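Local coordinates for protein AT27789p (Drosophila melanogaster, PDB 5UZN) that probably binds mRNA as part of the hnRNP F/H homolog Glorund, of which this piece is the third quasi-RNA recognition motif, at residues F28-P33 / E72-R77. Numbering follows the deposited sequence.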
loop_
_atom_site.group_PDB
_atom_site.type_symbol
_atom_site.label_atom_id
_atom_site.label_comp_id
_atom_site.label_asym_id
_atom_site.label_seq_id
_atom_site.Cartn_x
_atom_site.Cartn_y
_atom_site.Cartn_z
ATOM N N PHE A 28 0.524 -3.589 5.726
ATOM C CA PHE A 28 -0.594 -3.809 6.606
ATOM C C PHE A 28 -0.455 -2.919 7.847
ATOM O O PHE A 28 -1.378 -2.296 8.239
ATOM C CB PHE A 28 -0.752 -5.293 6.950
ATOM C CG PHE A 28 -1.416 -6.124 5.866
ATOM C CD1 PHE A 28 -2.727 -5.998 5.588
ATOM C CD2 PHE A 28 -0.705 -7.046 5.151
ATOM C CE1 PHE A 28 -3.334 -6.771 4.619
ATOM C CE2 PHE A 28 -1.297 -7.817 4.182
ATOM C CZ PHE A 28 -2.620 -7.669 3.914
ATOM N N LYS A 29 0.729 -2.811 8.432
ATOM C CA LYS A 29 0.901 -1.970 9.620
ATOM C C LYS A 29 0.658 -0.504 9.310
ATOM O O LYS A 29 0.168 0.246 10.164
ATOM C CB LYS A 29 2.307 -2.138 10.199
ATOM C CG LYS A 29 2.555 -3.484 10.859
ATOM C CD LYS A 29 3.989 -3.584 11.379
ATOM C CE LYS A 29 4.272 -4.953 11.999
ATOM N NZ LYS A 29 5.701 -5.099 12.424
ATOM N N PHE A 30 0.990 -0.091 8.088
ATOM C CA PHE A 30 0.853 1.298 7.668
ATOM C C PHE A 30 -0.609 1.735 7.651
ATOM O O PHE A 30 -0.928 2.858 8.050
ATOM C CB PHE A 30 1.508 1.466 6.292
ATOM C CG PHE A 30 1.530 2.889 5.792
ATOM C CD1 PHE A 30 2.533 3.758 6.188
ATOM C CD2 PHE A 30 0.532 3.362 4.961
ATOM C CE1 PHE A 30 2.552 5.056 5.744
ATOM C CE2 PHE A 30 0.562 4.667 4.501
ATOM C CZ PHE A 30 1.578 5.512 4.903
ATOM N N PHE A 31 -1.515 0.858 7.223
ATOM C CA PHE A 31 -2.923 1.214 7.101
ATOM C C PHE A 31 -3.773 0.784 8.289
ATOM O O PHE A 31 -4.993 0.986 8.258
ATOM C CB PHE A 31 -3.517 0.607 5.826
ATOM C CG PHE A 31 -2.974 1.198 4.563
ATOM C CD1 PHE A 31 -3.209 2.534 4.251
ATOM C CD2 PHE A 31 -2.245 0.422 3.687
ATOM C CE1 PHE A 31 -2.718 3.076 3.090
ATOM C CE2 PHE A 31 -1.756 0.953 2.516
ATOM C CZ PHE A 31 -1.984 2.284 2.223
ATOM N N GLU A 32 -3.192 0.172 9.316
ATOM C CA GLU A 32 -4.035 -0.344 10.388
ATOM C C GLU A 32 -4.692 0.846 11.073
ATOM O O GLU A 32 -4.089 1.906 11.158
ATOM C CB GLU A 32 -3.222 -1.191 11.385
ATOM C CG GLU A 32 -2.302 -0.380 12.265
ATOM C CD GLU A 32 -1.293 -1.232 13.006
ATOM O OE1 GLU A 32 -0.514 -0.649 13.790
ATOM O OE2 GLU A 32 -1.265 -2.471 12.790
ATOM N N PRO A 33 -5.931 0.686 11.573
ATOM C CA PRO A 33 -6.785 -0.512 11.649
ATOM C C PRO A 33 -7.402 -0.931 10.335
ATOM O O PRO A 33 -8.000 -2.006 10.245
ATOM C CB PRO A 33 -7.895 -0.090 12.618
ATOM C CG PRO A 33 -7.994 1.376 12.428
ATOM C CD PRO A 33 -6.587 1.855 12.186
ATOM N N GLU A 72 2.505 8.127 9.771
ATOM C CA GLU A 72 3.219 9.238 9.156
ATOM C C GLU A 72 4.332 8.742 8.248
ATOM O O GLU A 72 4.619 9.363 7.225
ATOM C CB GLU A 72 3.748 10.169 10.248
ATOM C CG GLU A 72 2.638 10.604 11.216
ATOM C CD GLU A 72 3.161 11.220 12.501
ATOM O OE1 GLU A 72 2.934 10.630 13.583
ATOM O OE2 GLU A 72 3.789 12.298 12.429
ATOM N N GLN A 73 4.933 7.610 8.581
ATOM C CA GLN A 73 6.027 7.052 7.810
ATOM C C GLN A 73 5.880 5.541 7.813
ATOM O O GLN A 73 5.224 4.969 8.683
ATOM C CB GLN A 73 7.403 7.429 8.392
ATOM C CG GLN A 73 7.764 8.901 8.327
ATOM C CD GLN A 73 9.236 9.138 8.648
ATOM O OE1 GLN A 73 9.758 8.636 9.648
ATOM N NE2 GLN A 73 9.914 9.892 7.787
ATOM N N MET A 74 6.479 4.894 6.821
ATOM C CA MET A 74 6.744 3.458 6.890
ATOM C C MET A 74 8.233 3.308 7.161
ATOM O O MET A 74 9.056 3.794 6.378
ATOM C CB MET A 74 6.361 2.753 5.597
ATOM C CG MET A 74 6.454 1.251 5.692
ATOM S SD MET A 74 6.184 0.506 4.079
ATOM C CE MET A 74 4.536 1.110 3.696
ATOM N N GLY A 75 8.581 2.665 8.258
ATOM C CA GLY A 75 9.961 2.769 8.689
ATOM C C GLY A 75 10.271 4.234 8.899
ATOM O O GLY A 75 9.570 4.943 9.622
ATOM N N SER A 76 11.295 4.737 8.222
ATOM C CA SER A 76 11.629 6.147 8.343
ATOM C C SER A 76 11.518 6.857 7.001
ATOM O O SER A 76 12.232 7.829 6.762
ATOM C CB SER A 76 13.025 6.341 8.932
ATOM O OG SER A 76 13.939 5.352 8.486
ATOM N N ARG A 77 10.635 6.376 6.118
ATOM C CA ARG A 77 10.385 7.009 4.824
ATOM C C ARG A 77 8.956 7.534 4.765
ATOM O O ARG A 77 8.039 6.931 5.316
ATOM C CB ARG A 77 10.617 6.041 3.654
ATOM C CG ARG A 77 12.089 5.689 3.429
ATOM C CD ARG A 77 12.229 4.786 2.231
ATOM N NE ARG A 77 13.185 5.271 1.243
ATOM C CZ ARG A 77 14.451 4.868 1.176
ATOM N NH1 ARG A 77 15.252 5.356 0.238
ATOM N NH2 ARG A 77 14.921 3.973 2.040
#
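The backbone of M74 is bonded both ways to R77, M74 N giving its hydrogen to R77 O and R77 N to M74 O, each at 3.0 Å, and the M74 side chain and the carbonyl of Q73 just before it meet F30. The bond from R77 N to M74 O closes a type II' beta turn, in which G75 takes the positive phi (58°) that most side chains tolerate poorly; M74 N to R77 O completes the pair. No hydrogen bond joins 28-33 to 72-77: the contact is made by apolar side chains and by a backbone carbonyl at the ring edge. The large apolar ring of F30 suits its buried place, and H70 meets it with planes at about 20°. The F30 side chain sets out toward 72-77, and CG anti to the backbone N (chi1 -175°) puts the ring edge beside Q73 and M74. Q73 O sits at that edge, near the ring plane, 3.9 Å from F30 CD1. M74 crosses F30 at about a right angle and touches it twice: its CB is 4.0 Å from CD1 of F30, and the chain bends at chi3 (-59°) to bring its CE methyl 4.0 Å from CB of F30. A flexible, unbranched methionine can follow such a bend. Together F30 and M74 tie helix 24-31 to the loop between helix 60-68 and strand 80-86, and both rest on M15 of strand 11-16, on the helix-covered face of the four-stranded RRM sheet.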